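PDB 5TU0: Lmo2125 protein from Listeria monocytogenes serovar 1/2a, which binds maltose outside the cell and probably delivers it, as a membrane-anchored solute-binding lipoprotein, to a sugar importer. Local coordinates for residues V255-T260 and G264-P269; K299-L304 and V311-K316; K359-A362 and S366-P369. The protein carries 2 engineered substitutions. All coordinates share one frame; numbering follows the deposited sequence. Where two conformers were deposited one is given.

Contact 1: V255-T260 and G264-P269; sequences VAKIPT and GKEYSP
G264 and T260 meet where the chain doubles back in the long loop between strands 253-256 and 272-278 of the mixed sheet of a family 1 solute-binding protein. The G264 carbonyl carbon lies 3.6 Å from T260 CG2, and at phi 86° this backbone favours glycine. K265 adds its carbonyl oxygen, which rests against the same methyl. E266 carries the polar half. Bent at chi2 (-57°), it swings its carboxylate back across the loop, where each oxygen is met on its syn side by one side chain of the facing segment. NZ of K257 forms a salt bridge to OE1 of E266 at 2.8 Å, and that ammonium also donates to the I258 carbonyl oxygen. T260 OG1 donates to E266 OE2 at 2.8 Å, so the carboxylate is gripped at both oxygens. Y267 turns to the apolar side: its CB sits 3.7 Å from I258 CG2, and I258 CD1 approaches the ring obliquely. Its OH is hydrogen-bonded to the F165 backbone oxygen and to W160 NE1. P269 places CG 4.3 Å from I258 CD1. One water bridges the segments, accepting from Y267 N and lying 2.8 Å from I258 O and 2.6 Å from E266 OE1.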
loop_
_atom_site.group_PDB
_atom_site.type_symbol
_atom_site.label_atom_id
_atom_site.label_comp_id
_atom_site.label_asym_id
_atom_site.label_seq_id
_atom_site.Cartn_x
_atom_site.Cartn_y
_atom_site.Cartn_z
ATOM N N VAL A 255 0.844 -16.621 -6.372
ATOM C CA VAL A 255 1.164 -15.207 -6.305
ATOM C C VAL A 255 2.552 -14.981 -6.884
ATOM O O VAL A 255 3.485 -15.780 -6.649
ATOM C CB VAL A 255 1.113 -14.673 -4.854
ATOM C CG1 VAL A 255 1.042 -13.152 -4.850
ATOM C CG2 VAL A 255 -0.090 -15.246 -4.110
ATOM N N ALA A 256 2.689 -13.868 -7.599
ATOM C CA ALA A 256 3.943 -13.491 -8.215
ATOM C C ALA A 256 4.136 -11.981 -8.245
ATOM O O ALA A 256 3.194 -11.192 -8.014
ATOM C CB ALA A 256 3.995 -14.041 -9.634
ATOM N N LYS A 257 5.376 -11.580 -8.508
ATOM C CA LYS A 257 5.668 -10.176 -8.750
ATOM C C LYS A 257 4.805 -9.740 -9.931
ATOM O O LYS A 257 4.379 -10.573 -10.740
ATOM C CB LYS A 257 7.146 -9.974 -9.117
ATOM C CG LYS A 257 7.561 -10.696 -10.399
ATOM C CD LYS A 257 9.029 -10.499 -10.752
ATOM C CE LYS A 257 9.303 -9.125 -11.326
ATOM N NZ LYS A 257 8.662 -8.910 -12.654
ATOM N N ILE A 258 4.558 -8.451 -10.040
ATOM C CA ILE A 258 3.786 -7.934 -11.172
ATOM C C ILE A 258 4.644 -8.123 -12.452
ATOM O O ILE A 258 5.866 -7.910 -12.437
ATOM C CB ILE A 258 3.389 -6.451 -10.968
ATOM C CG1 ILE A 258 2.622 -6.279 -9.630
ATOM C CG2 ILE A 258 2.578 -5.957 -12.160
ATOM C CD1 ILE A 258 2.362 -4.845 -9.220
ATOM N N PRO A 259 4.030 -8.579 -13.550
ATOM C CA PRO A 259 4.857 -8.775 -14.729
ATOM C C PRO A 259 5.558 -7.507 -15.236
ATOM O O PRO A 259 5.068 -6.396 -15.052
ATOM C CB PRO A 259 3.861 -9.318 -15.772
ATOM C CG PRO A 259 2.770 -9.921 -14.962
ATOM C CD PRO A 259 2.653 -9.061 -13.753
ATOM N N THR A 260 6.704 -7.710 -15.877
ATOM C CA THR A 260 7.523 -6.629 -16.445
ATOM C C THR A 260 6.798 -5.901 -17.583
ATOM O O THR A 260 6.190 -6.530 -18.434
ATOM C CB THR A 260 8.861 -7.224 -16.937
ATOM O OG1 THR A 260 9.527 -7.855 -15.823
ATOM C CG2 THR A 260 9.772 -6.147 -17.570
ATOM N N GLY A 264 10.477 -2.852 -20.612
ATOM C CA GLY A 264 11.509 -3.611 -19.895
ATOM C C GLY A 264 11.667 -3.209 -18.441
ATOM O O GLY A 264 12.503 -3.784 -17.723
ATOM N N LYS A 265 10.875 -2.240 -17.999
ATOM C CA LYS A 265 10.941 -1.768 -16.615
ATOM C C LYS A 265 9.864 -2.411 -15.769
ATOM O O LYS A 265 8.868 -2.924 -16.289
ATOM C CB LYS A 265 10.857 -0.242 -16.560
ATOM C CG LYS A 265 11.999 0.412 -17.307
ATOM C CD LYS A 265 12.071 1.907 -17.076
ATOM C CE LYS A 265 13.345 2.458 -17.702
ATOM N NZ LYS A 265 13.608 3.883 -17.353
ATOM N N GLU A 266 10.092 -2.409 -14.462
ATOM C CA GLU A 266 9.152 -2.979 -13.527
ATOM C C GLU A 266 8.011 -2.034 -13.223
ATOM O O GLU A 266 8.169 -0.811 -13.213
ATOM C CB GLU A 266 9.853 -3.366 -12.221
ATOM C CG GLU A 266 10.924 -4.423 -12.396
ATOM C CD GLU A 266 10.370 -5.692 -13.032
ATOM O OE1 GLU A 266 9.408 -6.256 -12.494
ATOM O OE2 GLU A 266 10.886 -6.118 -14.072
ATOM N N TYR A 267 6.839 -2.622 -12.996
ATOM C CA TYR A 267 5.669 -1.893 -12.529
ATOM C C TYR A 267 6.138 -1.310 -11.182
ATOM O O TYR A 267 6.762 -2.026 -10.390
ATOM C CB TYR A 267 4.523 -2.870 -12.340
ATOM C CG TYR A 267 3.139 -2.294 -12.367
ATOM C CD1 TYR A 267 2.554 -1.751 -11.219
ATOM C CD2 TYR A 267 2.378 -2.347 -13.525
ATOM C CE1 TYR A 267 1.258 -1.259 -11.247
ATOM C CE2 TYR A 267 1.084 -1.869 -13.550
ATOM C CZ TYR A 267 0.528 -1.332 -12.417
ATOM O OH TYR A 267 -0.762 -0.840 -12.473
ATOM N N SER A 268 5.818 -0.043 -10.935
ATOM C CA SER A 268 6.310 0.667 -9.750
ATOM C C SER A 268 5.182 1.179 -8.865
ATOM O O SER A 268 4.939 2.383 -8.789
ATOM C CB SER A 268 7.206 1.806 -10.210
ATOM O OG SER A 268 8.257 1.305 -11.013
ATOM N N PRO A 269 4.498 0.260 -8.164
ATOM C CA PRO A 269 3.348 0.638 -7.358
ATOM C C PRO A 269 3.724 1.395 -6.091
ATOM O O PRO A 269 4.901 1.517 -5.809
ATOM C CB PRO A 269 2.744 -0.707 -6.993
ATOM C CG PRO A 269 3.926 -1.605 -6.874
ATOM C CD PRO A 269 4.862 -1.153 -7.955
HETATM O O HOH W 1 7.004 -5.341 -12.273
#

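Contact 2: K299-L304 and V311-K316; sequences KNQETL and VPANLK
Q301 reaches from helix 298-308 to the turn at N314, where the chain leaves the short strand 311-312 and starts helix 315-323, so the contact belongs to a helix-strand-helix passage whose short, weakly bonded strand pairs antiparallel with strand 105-121. The tight part centres on the Q301 carboxamide. N314 N donates to Q301 OE1 at 2.8 Å, almost straight (171° at the hydrogen) and in the plane of the side-chain carbonyl. A313 N is also close, 3.0 Å from the same Q301 OE1. The unusual chi2 of -97° folds the glutamine chain so that its oxygen faces this turn, while NE2 bonds to the A111 carbonyl of strand 105-121; with both ends of the amide engaged, its flip is settled. Carbon packs round the polar centre: P312 CB lies 3.5 Å from Q301 OE1, the proline and glutamine running past each other in opposite senses, and N314 CB comes within 3.7 Å of Q301 CG. N314 itself is the N-cap of helix 315-323. With CG anti to the backbone N (chi1 180°), its OD1 accepts a weak bond from K316 N and its ND2 is tied to the T296 carbonyl.

Toward E302 and K316, both partly exposed, the fit is much looser. E302 OE2 is bonded to T320 and Q298 rather than to the facing segment, and the K316 ammonium leads off to a salt bridge with D91. The nearest approach between these two residues is E302 OE2 to K316 O, 4.0 Å.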
loop_
_atom_site.group_PDB
_atom_site.type_symbol
_atom_site.label_atom_id
_atom_site.label_comp_id
_atom_site.label_asym_id
_atom_site.label_seq_id
_atom_site.Cartn_x
_atom_site.Cartn_y
_atom_site.Cartn_z
ATOM N N LYS A 299 13.587 -10.427 16.460
ATOM C CA LYS A 299 12.794 -11.462 17.126
ATOM C C LYS A 299 11.282 -11.184 17.034
ATOM O O LYS A 299 10.504 -12.048 16.610
ATOM C CB LYS A 299 13.219 -11.594 18.609
ATOM C CG LYS A 299 12.520 -12.715 19.369
ATOM C CD LYS A 299 13.082 -12.881 20.779
ATOM C CE LYS A 299 12.451 -14.057 21.512
ATOM N NZ LYS A 299 10.991 -13.861 21.753
ATOM N N ASN A 300 10.880 -9.972 17.395
ATOM C CA ASN A 300 9.452 -9.637 17.439
ATOM C C ASN A 300 8.859 -9.453 16.055
ATOM O O ASN A 300 7.691 -9.736 15.845
ATOM C CB ASN A 300 9.213 -8.442 18.354
ATOM C CG ASN A 300 9.573 -8.752 19.787
ATOM O OD1 ASN A 300 9.096 -9.748 20.365
ATOM N ND2 ASN A 300 10.436 -7.930 20.367
ATOM N N GLN A 301 9.676 -9.008 15.106
ATOM C CA GLN A 301 9.225 -8.909 13.714
ATOM C C GLN A 301 9.015 -10.314 13.115
ATOM O O GLN A 301 8.082 -10.533 12.343
ATOM C CB GLN A 301 10.192 -8.055 12.913
ATOM C CG GLN A 301 9.993 -6.578 13.196
ATOM C CD GLN A 301 9.106 -5.919 12.154
ATOM O OE1 GLN A 301 9.587 -5.587 11.084
ATOM N NE2 GLN A 301 7.819 -5.715 12.467
ATOM N N GLU A 302 9.853 -11.272 13.507
ATOM C CA GLU A 302 9.667 -12.662 13.059
ATOM C C GLU A 302 8.398 -13.241 13.681
ATOM O O GLU A 302 7.625 -13.917 12.997
ATOM C CB GLU A 302 10.896 -13.534 13.351
ATOM C CG GLU A 302 12.067 -13.132 12.473
ATOM C CD GLU A 302 13.346 -13.904 12.717
ATOM O OE1 GLU A 302 13.406 -14.766 13.636
ATOM O OE2 GLU A 302 14.298 -13.620 11.961
ATOM N N THR A 303 8.158 -12.952 14.958
ATOM C CA THR A 303 6.916 -13.424 15.598
ATOM C C THR A 303 5.689 -12.789 14.901
ATOM O O THR A 303 4.674 -13.458 14.690
ATOM C CB THR A 303 6.885 -13.111 17.100
ATOM O OG1 THR A 303 8.000 -13.755 17.731
ATOM C CG2 THR A 303 5.591 -13.593 17.734
ATOM N N LEU A 304 5.795 -11.516 14.537
ATOM C CA LEU A 304 4.687 -10.853 13.821
ATOM C C LEU A 304 4.334 -11.640 12.564
ATOM O O LEU A 304 3.164 -11.944 12.322
ATOM C CB LEU A 304 5.040 -9.411 13.438
ATOM C CG LEU A 304 3.982 -8.660 12.610
ATOM C CD1 LEU A 304 2.713 -8.431 13.411
ATOM C CD2 LEU A 304 4.556 -7.345 12.106
ATOM N N VAL A 311 4.196 -9.055 6.071
ATOM C CA VAL A 311 5.614 -8.976 5.782
ATOM C C VAL A 311 6.334 -7.942 6.639
ATOM O O VAL A 311 5.964 -6.772 6.634
ATOM C CB VAL A 311 5.854 -8.684 4.291
ATOM C CG1 VAL A 311 7.339 -8.647 3.991
ATOM C CG2 VAL A 311 5.148 -9.747 3.447
ATOM N N PRO A 312 7.378 -8.369 7.369
ATOM C CA PRO A 312 8.099 -7.433 8.233
ATOM C C PRO A 312 8.894 -6.354 7.514
ATOM O O PRO A 312 9.443 -6.595 6.444
ATOM C CB PRO A 312 9.095 -8.324 8.995
ATOM C CG PRO A 312 8.689 -9.718 8.744
ATOM C CD PRO A 312 7.877 -9.749 7.494
ATOM N N ALA A 313 8.988 -5.194 8.156
ATOM C CA ALA A 313 9.793 -4.075 7.676
ATOM C C ALA A 313 11.266 -4.327 7.992
ATOM O O ALA A 313 12.134 -4.034 7.181
ATOM C CB ALA A 313 9.340 -2.781 8.325
ATOM N N ASN A 314 11.541 -4.872 9.178
ATOM C CA ASN A 314 12.921 -5.173 9.616
ATOM C C ASN A 314 13.527 -6.134 8.596
ATOM O O ASN A 314 12.949 -7.184 8.328
ATOM C CB ASN A 314 12.898 -5.766 11.050
ATOM C CG ASN A 314 14.273 -6.111 11.578
ATOM O OD1 ASN A 314 15.038 -6.814 10.920
ATOM N ND2 ASN A 314 14.587 -5.652 12.798
ATOM N N LEU A 315 14.666 -5.756 8.011
ATOM C CA LEU A 315 15.288 -6.557 6.946
ATOM C C LEU A 315 15.736 -7.953 7.383
ATOM O O LEU A 315 15.594 -8.902 6.616
ATOM C CB LEU A 315 16.458 -5.800 6.308
ATOM C CG LEU A 315 16.079 -4.505 5.588
ATOM C CD1 LEU A 315 17.314 -3.738 5.137
ATOM C CD2 LEU A 315 15.160 -4.770 4.410
ATOM N N LYS A 316 16.271 -8.087 8.602
ATOM C CA LYS A 316 16.698 -9.400 9.084
ATOM C C LYS A 316 15.461 -10.306 9.152
ATOM O O LYS A 316 15.507 -11.474 8.760
ATOM C CB LYS A 316 17.360 -9.325 10.475
ATOM C CG LYS A 316 18.453 -8.272 10.714
ATOM C CD LYS A 316 19.730 -8.446 9.909
ATOM C CE LYS A 316 19.726 -7.736 8.556
ATOM N NZ LYS A 316 19.753 -6.239 8.662
#

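Contact 3: K359-A362 and S366-P369. Engineered in segment 359-362: K359 (natural residue Met).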
loop_
_atom_site.group_PDB
_atom_site.type_symbol
_atom_site.label_atom_id
_atom_site.label_comp_id
_atom_site.label_asym_id
_atom_site.label_seq_id
_atom_site.Cartn_x
_atom_site.Cartn_y
_atom_site.Cartn_z
ATOM N N LYS A 359 -7.453 9.131 -15.477
ATOM C CA LYS A 359 -7.577 7.776 -16.003
ATOM C C LYS A 359 -8.936 7.562 -16.700
ATOM O O LYS A 359 -8.978 7.009 -17.794
ATOM C CB LYS A 359 -7.394 6.723 -14.905
ATOM C CG LYS A 359 -5.983 6.620 -14.268
ATOM C CD LYS A 359 -4.820 6.295 -15.237
ATOM C CE LYS A 359 -4.999 4.987 -16.027
ATOM N NZ LYS A 359 -5.967 5.065 -17.183
ATOM N N PHE A 360 -10.033 8.031 -16.106
ATOM C CA PHE A 360 -11.342 7.763 -16.672
ATOM C C PHE A 360 -11.606 8.392 -18.032
ATOM O O PHE A 360 -12.155 7.717 -18.931
ATOM C CB PHE A 360 -12.492 8.142 -15.744
ATOM C CG PHE A 360 -13.843 7.808 -16.340
ATOM C CD1 PHE A 360 -14.344 6.513 -16.258
ATOM C CD2 PHE A 360 -14.579 8.763 -17.027
ATOM C CE1 PHE A 360 -15.565 6.172 -16.848
ATOM C CE2 PHE A 360 -15.791 8.429 -17.629
ATOM C CZ PHE A 360 -16.289 7.137 -17.518
ATOM N N ASP A 361 -11.263 9.668 -18.182
ATOM C CA ASP A 361 -11.546 10.370 -19.443
ATOM C C ASP A 361 -10.884 9.663 -20.644
ATOM O O ASP A 361 -11.466 9.606 -21.719
ATOM C CB ASP A 361 -11.165 11.843 -19.364
ATOM C CG ASP A 361 -12.026 12.642 -18.349
ATOM O OD1 ASP A 361 -13.036 12.119 -17.824
ATOM O OD2 ASP A 361 -11.677 13.813 -18.085
ATOM N N ALA A 362 -9.695 9.099 -20.421
ATOM C CA ALA A 362 -8.978 8.333 -21.439
ATOM C C ALA A 362 -9.497 6.899 -21.538
ATOM O O ALA A 362 -9.716 6.395 -22.643
ATOM C CB ALA A 362 -7.487 8.339 -21.158
ATOM N N SER A 366 -13.210 9.210 -24.065
ATOM C CA SER A 366 -13.849 10.531 -24.090
ATOM C C SER A 366 -12.865 11.635 -24.412
ATOM O O SER A 366 -13.240 12.686 -24.934
ATOM C CB SER A 366 -14.540 10.805 -22.749
ATOM O OG SER A 366 -15.526 9.820 -22.475
ATOM N N LYS A 367 -11.610 11.404 -24.043
ATOM C CA LYS A 367 -10.512 12.292 -24.382
ATOM C C LYS A 367 -9.341 11.405 -24.773
ATOM O O LYS A 367 -9.271 10.240 -24.368
ATOM C CB LYS A 367 -10.069 13.130 -23.167
ATOM C CG LYS A 367 -11.057 14.153 -22.637
ATOM C CD LYS A 367 -10.499 14.849 -21.381
ATOM C CE LYS A 367 -11.541 15.713 -20.700
ATOM N NZ LYS A 367 -10.982 16.467 -19.538
ATOM N N THR A 368 -8.397 11.944 -25.528
ATOM C CA THR A 368 -7.174 11.196 -25.797
ATOM C C THR A 368 -6.304 11.316 -24.535
ATOM O O THR A 368 -6.552 12.193 -23.696
ATOM C CB THR A 368 -6.459 11.677 -27.064
ATOM O OG1 THR A 368 -6.237 13.079 -26.981
ATOM C CG2 THR A 368 -7.321 11.366 -28.281
ATOM N N PRO A 369 -5.302 10.428 -24.379
ATOM C CA PRO A 369 -4.480 10.423 -23.165
ATOM C C PRO A 369 -3.773 11.737 -22.770
ATOM O O PRO A 369 -3.755 12.080 -21.580
ATOM C CB PRO A 369 -3.465 9.310 -23.457
ATOM C CG PRO A 369 -4.229 8.351 -24.298
ATOM C CD PRO A 369 -5.027 9.245 -25.214
HETATM O O HOH W 2 -8.925 7.618 -24.907
#
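The backbone oxygen of D361 collects two amide hydrogens from the chain that follows its helix. S366 N donates to D361 O at 2.9 Å, almost in line with the carbonyl bond (170° at the oxygen). K367 N donates to the same D361 O, also at 2.9 Å, but from well above the carbonyl plane, so the two donors arrive from different directions and the shared acceptor pins the start of the 366-369 segment to the last full turn of the helix.

These bonds close off helix 348-363 and turn the chain into helix 369-387, a short surface loop joining two consecutive helices, with T368 at the N-cap position of the second helix though its side chain makes no capping bond.

Of the charged contacts, K367 and D361 form a salt bridge, with K367 NZ 3.1 Å from D361 OD2; as a hydrogen bond it is weak. The lysine is extended beyond CG and lies alongside the aspartate, both side chains heading in one direction, with K367 CD 3.7 Å from D361 CB. Its ammonium also has a salt bridge to D375 of the following helix and is probably shared between the two carboxylates.

Of the weaker contacts, A362 CA makes a C-H...O contact with the K367 carbonyl oxygen at 3.5 Å, and A362 CB rests 4.2 Å from P369 CA, beside helix 193-208.

Water adds a bridge: one molecule donates to both A362 O and K367 O, 2.7 Å from each.

In the fold
The three contacts come one after another along the chain. Contacts 1 and 2 reach the same mixed sheet: the first through strand 253-256, the second through strand 311-312, each antiparallel to the long strand 105-121. Their centres are 24 Å apart. Contact 3 belongs to the helical C-terminal part, also 24 Å from contact 1 between centres, with nearest atoms about 8 Å apart. Contacts 2 and 3 sit on opposite sides of the chain's centre, 43 Å apart between centres. As in related solute-binding proteins, maltose probably lies in a cleft between two lobes, contacts 1 and 3 in one and contact 2 in the other; the P269 side chain is about 11 Å from a glucose unit.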